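Local coordinates for protein endosialidase (Enterobacteria phage phi92, PDB 4HIZ) that cleaves polysialic acid, hydrolysing alpha-2,8 and alpha-2,9 linkages as the trimeric endosialidase of a bacteriophage, at residues 67-72 against 454-459; 414-419 against 461-466; 597-602 against 607-612. All blocks are in the same frame, centred on the assembly; numbering follows the deposited sequence.

Contacts 1 and 2 belong to the catalytic beta-propeller region, and contact 3 to the C-terminal region of the phage-fibre type. The segments 454-459 and 461-466 are almost continuous in the chain, so contact 2 takes over just past the strand that serves contact 1; the two centres lie about 19 Å apart. Contact 3 is remote, its centre about 65 Å from that of contact 1 and about 53 Å from that of contact 2. Bound sialic acid comes within about 13 Å of the Tyr-463 side chain in contact 2. The second subunit of the trimer reaches all three contacts, most extensively contact 3.

Contact 1: 67-72 against 454-459; sequences GFFDGN and QWFNIT
An aromatic cluster of Phe-68, Phe-69 and Phe-456 joins the loop leading into strand 71-75 to strand 456-460 of the propeller region. At its centre is an edge-to-face (T-shaped) pair: the edge of Phe-69 points at the face of Phe-456, with planes at 84° and ring centroids 5.0 Å apart. Phe-69 CZ stands over the middle of that face and reaches Phe-456 CG at 3.7 Å. With CG anti to the carbonyl carbon (chi1 -67°), the Phe-69 ring extends toward strand 456-460. Gln-454 CG packs on the opposite face of Phe-456, 3.7 Å above the ring plane and toward the rim, so this ring is held between an aromatic edge and the aliphatic part of Gln-454.

Phe-68 joins from the flank. Its CE2 comes to 3.7 Å from Phe-456 CE1, but the planes meet obliquely at 34°, giving neither a stack nor a T. Within the loop Phe-68 CD2 sits 3.8 Å above the Phe-69 ring plane, over its centre. Farther along the strand, the methyl CG2 of Ile-458 touches the Phe-69 ring at CD2, 3.8 Å away. The link between the segments is thus apolar, without a cross-segment hydrogen bond.

Just beyond the rings, Asp-70 makes a salt bridge to Lys-45 of the third subunit. Around the cluster, Phe-456 also packs on Thr-62 and Val-64 of strand 61-64, while Phe-69 rests on Met-438 of strand 435-442; both strands flank 456-460 in one mixed sheet. Phe-69 and Ile-458 meet Tyr-520 of strand 516-523, the partner of strand 71-75 in a separate antiparallel sheet. The rings therefore lie where the two sheets meet.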
loop_
_atom_site.group_PDB
_atom_site.type_symbol
_atom_site.label_atom_id
_atom_site.label_comp_id
_atom_site.label_asym_id
_atom_site.label_seq_id
_atom_site.Cartn_x
_atom_site.Cartn_y
_atom_site.Cartn_z
ATOM N N GLY A 67 -9.035 22.215 21.033
ATOM C CA GLY A 67 -10.280 22.973 20.971
ATOM C C GLY A 67 -10.076 24.476 21.018
ATOM O O GLY A 67 -10.992 25.222 20.652
ATOM N N PHE A 68 -8.897 24.925 21.474
ATOM C CA PHE A 68 -8.668 26.352 21.601
ATOM C C PHE A 68 -8.757 26.980 20.200
ATOM O O PHE A 68 -9.388 28.053 19.999
ATOM C CB PHE A 68 -7.316 26.666 22.280
ATOM C CG PHE A 68 -7.142 28.126 22.578
ATOM C CD1 PHE A 68 -7.691 28.677 23.726
ATOM C CD2 PHE A 68 -6.504 28.970 21.663
ATOM C CE1 PHE A 68 -7.575 30.056 23.975
ATOM C CE2 PHE A 68 -6.375 30.344 21.911
ATOM C CZ PHE A 68 -6.911 30.884 23.071
ATOM N N PHE A 69 -8.121 26.311 19.231
ATOM C CA PHE A 69 -8.320 26.629 17.815
ATOM C C PHE A 69 -9.000 25.458 17.157
ATOM O O PHE A 69 -8.722 24.303 17.495
ATOM C CB PHE A 69 -6.982 26.857 17.087
ATOM C CG PHE A 69 -6.251 28.081 17.539
ATOM C CD1 PHE A 69 -6.841 29.330 17.446
ATOM C CD2 PHE A 69 -4.994 27.977 18.091
ATOM C CE1 PHE A 69 -6.153 30.461 17.879
ATOM C CE2 PHE A 69 -4.303 29.108 18.510
ATOM C CZ PHE A 69 -4.879 30.351 18.414
ATOM N N ASP A 70 -9.862 25.741 16.191
ATOM C CA ASP A 70 -10.469 24.662 15.424
ATOM C C ASP A 70 -9.510 24.285 14.294
ATOM O O ASP A 70 -9.708 24.632 13.131
ATOM C CB ASP A 70 -11.845 25.100 14.912
ATOM C CG ASP A 70 -12.823 25.366 16.055
ATOM O OD1 ASP A 70 -12.766 24.635 17.077
ATOM O OD2 ASP A 70 -13.641 26.306 15.948
ATOM N N GLY A 71 -8.444 23.594 14.661
ATOM C CA GLY A 71 -7.381 23.245 13.727
ATOM C C GLY A 71 -6.841 21.875 14.120
ATOM O O GLY A 71 -6.827 21.532 15.303
ATOM N N ASN A 72 -6.409 21.100 13.134
ATOM C CA ASN A 72 -5.878 19.762 13.380
ATOM C C ASN A 72 -4.789 19.399 12.398
ATOM O O ASN A 72 -4.747 19.937 11.290
ATOM C CB ASN A 72 -7.007 18.726 13.290
ATOM C CG ASN A 72 -7.904 18.770 14.500
ATOM O OD1 ASN A 72 -7.543 18.264 15.567
ATOM N ND2 ASN A 72 -9.066 19.391 14.358
ATOM N N GLN A 454 1.808 37.688 20.282
ATOM C CA GLN A 454 1.434 36.473 20.985
ATOM C C GLN A 454 1.608 35.295 20.022
ATOM O O GLN A 454 0.805 35.092 19.104
ATOM C CB GLN A 454 -0.008 36.571 21.475
ATOM C CG GLN A 454 -0.420 35.321 22.235
ATOM C CD GLN A 454 -1.742 35.461 22.943
ATOM O OE1 GLN A 454 -2.565 36.297 22.579
ATOM N NE2 GLN A 454 -1.944 34.656 23.983
ATOM N N TRP A 455 2.674 34.529 20.216
ATOM C CA TRP A 455 2.843 33.288 19.466
ATOM C C TRP A 455 2.185 32.115 20.191
ATOM O O TRP A 455 2.400 31.905 21.399
ATOM C CB TRP A 455 4.328 32.969 19.335
ATOM C CG TRP A 455 5.131 33.882 18.412
ATOM C CD1 TRP A 455 6.055 34.853 18.781
ATOM C CD2 TRP A 455 5.182 33.798 16.993
ATOM N NE1 TRP A 455 6.631 35.396 17.656
ATOM C CE2 TRP A 455 6.130 34.758 16.547
ATOM C CE3 TRP A 455 4.526 33.000 16.052
ATOM C CZ2 TRP A 455 6.439 34.931 15.200
ATOM C CZ3 TRP A 455 4.822 33.158 14.720
ATOM C CH2 TRP A 455 5.774 34.129 14.288
ATOM N N PHE A 456 1.363 31.370 19.451
ATOM C CA PHE A 456 0.693 30.192 19.985
ATOM C C PHE A 456 1.388 28.929 19.489
ATOM O O PHE A 456 1.497 28.717 18.288
ATOM C CB PHE A 456 -0.755 30.153 19.467
ATOM C CG PHE A 456 -1.616 31.308 19.932
ATOM C CD1 PHE A 456 -2.364 31.193 21.110
ATOM C CD2 PHE A 456 -1.756 32.460 19.144
ATOM C CE1 PHE A 456 -3.188 32.233 21.546
ATOM C CE2 PHE A 456 -2.577 33.507 19.567
ATOM C CZ PHE A 456 -3.300 33.391 20.749
ATOM N N ASN A 457 1.846 28.092 20.420
ATOM C CA ASN A 457 2.319 26.741 20.090
ATOM C C ASN A 457 1.082 25.878 19.837
ATOM O O ASN A 457 0.314 25.588 20.781
ATOM C CB ASN A 457 3.150 26.225 21.285
ATOM C CG ASN A 457 3.687 24.807 21.093
ATOM O OD1 ASN A 457 3.782 24.249 19.958
ATOM N ND2 ASN A 457 4.017 24.198 22.206
ATOM N N ILE A 458 0.864 25.525 18.565
ATOM C CA ILE A 458 -0.375 24.852 18.134
ATOM C C ILE A 458 -0.212 23.341 17.876
ATOM O O ILE A 458 -1.212 22.606 17.811
ATOM C CB ILE A 458 -0.918 25.505 16.855
ATOM C CG1 ILE A 458 0.202 25.704 15.804
ATOM C CG2 ILE A 458 -1.493 26.877 17.211
ATOM C CD1 ILE A 458 -0.362 25.932 14.379
ATOM N N THR A 459 1.036 22.890 17.702
ATOM C CA THR A 459 1.331 21.458 17.491
ATOM C C THR A 459 2.829 21.264 17.700
ATOM O O THR A 459 3.581 22.236 17.598
ATOM C CB THR A 459 0.911 20.965 16.064
ATOM O OG1 THR A 459 1.365 19.618 15.880
ATOM C CG2 THR A 459 1.547 21.832 14.970
#

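Contact 2: 414-419 against 461-466; sequences ERSFGE and QIYQGH
The ring of Tyr-463 lies with Ser-416 CB over one face, in a CH-pi contact that joins two loops of the propeller region. This carbon is 4.2 Å from the ring centroid and 28° off the normal. Gly-465 N lies over the opposite face, 3.8 Å above the plane and over the centre, whereas the carbonyl oxygen of Arg-415 approaches obliquely from the Ser-416 side, near the CB end. In His-466, the other flat side chain here, Gln-464 NE2 stands over the ring centre, 3.4 Å above the plane.

Tyr-463 has CG anti to its own N (chi1 160°), an orientation that swings the ring alongside the 414-419 loop. That loop makes a type II beta turn from Ser-416 to Glu-419, with Gly-418 at positive phi. The Ser-416 hydroxyl is hydrogen-bonded to Thr-432 OG1 and the carbonyl of Asn-427, both within its own loop, whereas the bond from Ser-470 OG to Arg-415 O is a further link between the two loops. At the far end, His-466 N donates to Gln-464 OE1 at 2.8 Å, from 40° out of the amide carbonyl plane. The nearest approach across the loops is Ser-416 OG to Tyr-463 CD2, 3.3 Å.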
loop_
_atom_site.group_PDB
_atom_site.type_symbol
_atom_site.label_atom_id
_atom_site.label_comp_id
_atom_site.label_asym_id
_atom_site.label_seq_id
_atom_site.Cartn_x
_atom_site.Cartn_y
_atom_site.Cartn_z
ATOM N N GLU A 414 10.261 25.673 15.042
ATOM C CA GLU A 414 11.692 25.579 15.359
ATOM C C GLU A 414 12.252 24.236 14.804
ATOM O O GLU A 414 11.506 23.283 14.568
ATOM C CB GLU A 414 11.943 25.738 16.866
ATOM C CG GLU A 414 11.244 24.616 17.674
ATOM C CD GLU A 414 11.297 24.833 19.191
ATOM O OE1 GLU A 414 11.959 25.795 19.658
ATOM O OE2 GLU A 414 10.676 24.013 19.931
ATOM N N ARG A 415 13.557 24.189 14.542
ATOM C CA ARG A 415 14.181 23.015 13.922
ATOM C C ARG A 415 14.310 21.865 14.929
ATOM O O ARG A 415 14.303 20.687 14.543
ATOM C CB ARG A 415 15.595 23.392 13.434
ATOM C CG ARG A 415 15.571 24.470 12.359
ATOM C CD ARG A 415 15.285 23.829 11.010
ATOM N NE ARG A 415 15.256 24.901 10.046
ATOM C CZ ARG A 415 15.434 24.768 8.753
ATOM N NH1 ARG A 415 15.615 23.555 8.204
ATOM N NH2 ARG A 415 15.405 25.873 8.024
ATOM N N SER A 416 14.473 22.241 16.191
ATOM C CA SER A 416 14.598 21.265 17.285
ATOM C C SER A 416 14.101 21.938 18.552
ATOM O O SER A 416 14.065 23.180 18.616
ATOM C CB SER A 416 16.065 20.792 17.416
ATOM O OG SER A 416 16.183 19.871 18.510
ATOM N N PHE A 417 13.701 21.156 19.561
ATOM C CA PHE A 417 13.102 21.760 20.726
ATOM C C PHE A 417 14.002 22.824 21.374
ATOM O O PHE A 417 15.213 22.617 21.554
ATOM C CB PHE A 417 12.761 20.720 21.813
ATOM C CG PHE A 417 12.145 21.355 23.008
ATOM C CD1 PHE A 417 10.849 21.859 22.941
ATOM C CD2 PHE A 417 12.886 21.554 24.175
ATOM C CE1 PHE A 417 10.277 22.512 24.035
ATOM C CE2 PHE A 417 12.318 22.223 25.265
ATOM C CZ PHE A 417 11.007 22.693 25.191
ATOM N N GLY A 418 13.391 23.953 21.722
ATOM C CA GLY A 418 14.039 24.959 22.540
ATOM C C GLY A 418 14.901 25.948 21.751
ATOM O O GLY A 418 15.579 26.777 22.366
ATOM N N GLU A 419 14.905 25.867 20.424
ATOM C CA GLU A 419 15.691 26.826 19.627
ATOM C C GLU A 419 14.919 28.098 19.311
ATOM O O GLU A 419 15.505 29.081 18.833
ATOM C CB GLU A 419 16.182 26.196 18.316
ATOM C CG GLU A 419 17.095 25.024 18.526
ATOM C CD GLU A 419 17.619 24.437 17.222
ATOM O OE1 GLU A 419 17.325 24.979 16.129
ATOM O OE2 GLU A 419 18.356 23.436 17.289
ATOM N N GLN A 461 6.193 18.737 16.632
ATOM C CA GLN A 461 6.743 17.780 15.678
ATOM C C GLN A 461 7.863 16.981 16.352
ATOM O O GLN A 461 8.126 17.159 17.549
ATOM C CB GLN A 461 7.308 18.563 14.474
ATOM C CG GLN A 461 6.202 18.883 13.463
ATOM C CD GLN A 461 4.986 19.547 14.090
ATOM O OE1 GLN A 461 5.037 20.734 14.494
ATOM N NE2 GLN A 461 3.866 18.793 14.171
ATOM N N ILE A 462 8.543 16.155 15.565
ATOM C CA ILE A 462 9.723 15.425 16.036
ATOM C C ILE A 462 10.934 15.768 15.165
ATOM O O ILE A 462 10.843 15.799 13.941
ATOM C CB ILE A 462 9.460 13.885 15.980
ATOM C CG1 ILE A 462 8.427 13.487 17.051
ATOM C CG2 ILE A 462 10.785 13.073 16.148
ATOM C CD1 ILE A 462 7.852 12.048 16.816
ATOM N N TYR A 463 12.074 15.975 15.830
ATOM C CA TYR A 463 13.374 16.063 15.186
ATOM C C TYR A 463 14.098 14.763 15.567
ATOM O O TYR A 463 14.265 14.461 16.765
ATOM C CB TYR A 463 14.121 17.304 15.735
ATOM C CG TYR A 463 15.626 17.289 15.535
ATOM C CD1 TYR A 463 16.195 17.401 14.266
ATOM C CD2 TYR A 463 16.470 17.131 16.626
ATOM C CE1 TYR A 463 17.578 17.371 14.069
ATOM C CE2 TYR A 463 17.867 17.125 16.457
ATOM C CZ TYR A 463 18.416 17.228 15.188
ATOM O OH TYR A 463 19.775 17.169 15.027
ATOM N N GLN A 464 14.518 13.992 14.566
ATOM C CA GLN A 464 15.001 12.602 14.828
ATOM C C GLN A 464 16.339 12.618 15.630
ATOM O O GLN A 464 16.507 11.861 16.579
ATOM C CB GLN A 464 15.179 11.840 13.521
ATOM C CG GLN A 464 15.399 10.304 13.686
ATOM C CD GLN A 464 16.796 9.933 14.096
ATOM O OE1 GLN A 464 17.770 10.507 13.605
ATOM N NE2 GLN A 464 16.915 8.918 14.961
ATOM N N GLY A 465 17.300 13.475 15.246
ATOM C CA GLY A 465 18.491 13.651 16.082
ATOM C C GLY A 465 19.805 13.009 15.661
ATOM O O GLY A 465 20.841 13.399 16.203
ATOM N N HIS A 466 19.828 12.049 14.730
ATOM C CA HIS A 466 21.109 11.389 14.417
ATOM C C HIS A 466 21.885 12.056 13.291
ATOM O O HIS A 466 22.975 11.600 12.937
ATOM C CB HIS A 466 20.946 9.909 14.070
ATOM C CG HIS A 466 20.457 9.055 15.201
ATOM N ND1 HIS A 466 20.318 7.690 15.066
ATOM C CD2 HIS A 466 20.122 9.344 16.489
ATOM C CE1 HIS A 466 19.904 7.171 16.213
ATOM N NE2 HIS A 466 19.757 8.151 17.088
#

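Contact 3: 597-602 against 607-612; sequences IAKNIP and SEQRLI
Gln-609, Lys-599 and Leu-611 carry most of the buried surface. Gln-609 runs extended beyond CG, with CG anti to the backbone N (chi1 -174°), and this carries its amide to the end of strand 594-599. There NE2 donates to Lys-599 O at 3.1 Å, a bent bond arriving 39° out of the carbonyl plane. OE1 is taken by Asn-633, so the amide bridges two parts of the chain. The aliphatic part of Gln-609 lies against the Pro-602 ring, Gln-609 CB to Pro-602 CD 3.6 Å.

The Lys-599 and Gln-609 chains run alongside in opposite senses, Lys-599 CG to Gln-609 CG 3.8 Å. Two kinks turn the lysine chain back, its CD passing 3.4 Å from Arg-610 O and its NZ reaching Asn-600 O at 2.8 Å. Carbonyl oxygens of Leu-590 and Gly-592 of the second subunit also accept from NZ, gathering its bonds at the subunit boundary. Leu-611 CD2 meets Ile-597 CG2 at 4.3 Å.

The two short strand segments are inclined at 132°, with no backbone hydrogen bonds between them. Both instead pair in parallel with the second subunit, and Ile-597 also with a strand of the third, consistent with the intertwined triple-stranded beta-helix of a trimeric phage-fibre stalk.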
loop_
_atom_site.group_PDB
_atom_site.type_symbol
_atom_site.label_atom_id
_atom_site.label_comp_id
_atom_site.label_asym_id
_atom_site.label_seq_id
_atom_site.Cartn_x
_atom_site.Cartn_y
_atom_site.Cartn_z
ATOM N N ILE A 597 21.353 -12.920 -20.830
ATOM C CA ILE A 597 20.485 -13.843 -20.106
ATOM C C ILE A 597 21.420 -14.954 -19.672
ATOM O O ILE A 597 22.014 -15.622 -20.514
ATOM C CB ILE A 597 19.374 -14.369 -20.992
ATOM C CG1 ILE A 597 18.503 -13.181 -21.460
ATOM C CG2 ILE A 597 18.550 -15.375 -20.187
ATOM C CD1 ILE A 597 17.534 -13.548 -22.496
ATOM N N ALA A 598 21.576 -15.136 -18.362
ATOM C CA ALA A 598 22.669 -15.981 -17.853
ATOM C C ALA A 598 22.235 -16.900 -16.745
ATOM O O ALA A 598 21.175 -16.704 -16.116
ATOM C CB ALA A 598 23.850 -15.130 -17.356
ATOM N N LYS A 599 23.092 -17.886 -16.484
ATOM C CA LYS A 599 22.787 -18.928 -15.492
ATOM C C LYS A 599 23.743 -18.830 -14.315
ATOM O O LYS A 599 24.929 -19.063 -14.462
ATOM C CB LYS A 599 22.926 -20.296 -16.130
ATOM C CG LYS A 599 22.713 -21.460 -15.130
ATOM C CD LYS A 599 21.203 -21.553 -14.724
ATOM C CE LYS A 599 21.065 -22.319 -13.376
ATOM N NZ LYS A 599 21.473 -21.467 -12.210
ATOM N N ASN A 600 23.228 -18.505 -13.139
ATOM C CA ASN A 600 24.106 -18.357 -11.982
ATOM C C ASN A 600 24.673 -19.721 -11.572
ATOM O O ASN A 600 24.133 -20.780 -11.948
ATOM C CB ASN A 600 23.339 -17.743 -10.813
ATOM C CG ASN A 600 23.154 -16.242 -10.967
ATOM O OD1 ASN A 600 23.968 -15.551 -11.615
ATOM N ND2 ASN A 600 22.099 -15.717 -10.342
ATOM N N ILE A 601 25.747 -19.710 -10.794
ATOM C CA ILE A 601 26.276 -20.969 -10.267
ATOM C C ILE A 601 25.235 -21.643 -9.345
ATOM O O ILE A 601 24.708 -21.004 -8.428
ATOM C CB ILE A 601 27.576 -20.737 -9.463
ATOM C CG1 ILE A 601 28.620 -20.043 -10.341
ATOM C CG2 ILE A 601 28.055 -22.094 -8.910
ATOM C CD1 ILE A 601 29.895 -19.596 -9.566
ATOM N N PRO A 602 24.896 -22.910 -9.604
ATOM C CA PRO A 602 23.882 -23.540 -8.741
ATOM C C PRO A 602 24.379 -23.688 -7.318
ATOM O O PRO A 602 25.586 -23.941 -7.078
ATOM C CB PRO A 602 23.714 -24.938 -9.355
ATOM C CG PRO A 602 24.106 -24.754 -10.820
ATOM C CD PRO A 602 25.246 -23.749 -10.767
ATOM N N SER A 607 27.260 -29.126 -10.722
ATOM C CA SER A 607 27.582 -29.937 -11.890
ATOM C C SER A 607 26.442 -29.992 -12.914
ATOM O O SER A 607 26.624 -30.542 -13.993
ATOM C CB SER A 607 27.962 -31.361 -11.458
ATOM O OG SER A 607 26.834 -31.989 -10.867
ATOM N N GLU A 608 25.281 -29.422 -12.573
ATOM C CA GLU A 608 24.149 -29.364 -13.505
ATOM C C GLU A 608 24.123 -28.075 -14.317
ATOM O O GLU A 608 23.310 -27.955 -15.251
ATOM C CB GLU A 608 22.816 -29.428 -12.753
ATOM C CG GLU A 608 22.609 -30.761 -12.018
ATOM C CD GLU A 608 22.167 -31.886 -12.947
ATOM O OE1 GLU A 608 21.435 -31.642 -13.915
ATOM O OE2 GLU A 608 22.532 -33.043 -12.689
ATOM N N GLN A 609 24.983 -27.122 -13.968
ATOM C CA GLN A 609 24.841 -25.731 -14.454
ATOM C C GLN A 609 24.641 -25.612 -15.966
ATOM O O GLN A 609 25.553 -25.925 -16.758
ATOM C CB GLN A 609 26.061 -24.887 -14.076
ATOM C CG GLN A 609 25.866 -23.405 -14.449
ATOM C CD GLN A 609 27.148 -22.605 -14.231
ATOM O OE1 GLN A 609 28.251 -23.142 -14.361
ATOM N NE2 GLN A 609 27.008 -21.327 -13.893
ATOM N N ARG A 610 23.464 -25.114 -16.356
ATOM C CA ARG A 610 23.195 -24.886 -17.772
ATOM C C ARG A 610 21.930 -24.064 -17.943
ATOM O O ARG A 610 21.065 -23.997 -17.048
ATOM C CB ARG A 610 23.032 -26.230 -18.499
ATOM C CG ARG A 610 21.772 -27.038 -18.068
ATOM C CD ARG A 610 21.945 -28.472 -18.549
ATOM N NE ARG A 610 20.779 -29.343 -18.352
ATOM C CZ ARG A 610 20.492 -29.968 -17.216
ATOM N NH1 ARG A 610 21.240 -29.787 -16.109
ATOM N NH2 ARG A 610 19.447 -30.795 -17.193
ATOM N N LEU A 611 21.847 -23.443 -19.109
ATOM C CA LEU A 611 20.661 -22.692 -19.501
ATOM C C LEU A 611 19.971 -23.485 -20.614
ATOM O O LEU A 611 20.632 -23.907 -21.568
ATOM C CB LEU A 611 21.083 -21.293 -20.017
ATOM C CG LEU A 611 19.909 -20.385 -20.456
ATOM C CD1 LEU A 611 18.954 -20.032 -19.301
ATOM C CD2 LEU A 611 20.414 -19.088 -21.152
ATOM N N ILE A 612 18.658 -23.703 -20.494
ATOM C CA ILE A 612 17.928 -24.497 -21.505
ATOM C C ILE A 612 16.873 -23.596 -22.159
ATOM O O ILE A 612 15.952 -23.115 -21.497
ATOM C CB ILE A 612 17.213 -25.738 -20.913
ATOM C CG1 ILE A 612 18.214 -26.567 -20.088
ATOM C CG2 ILE A 612 16.598 -26.571 -22.066
ATOM C CD1 ILE A 612 17.523 -27.743 -19.349
#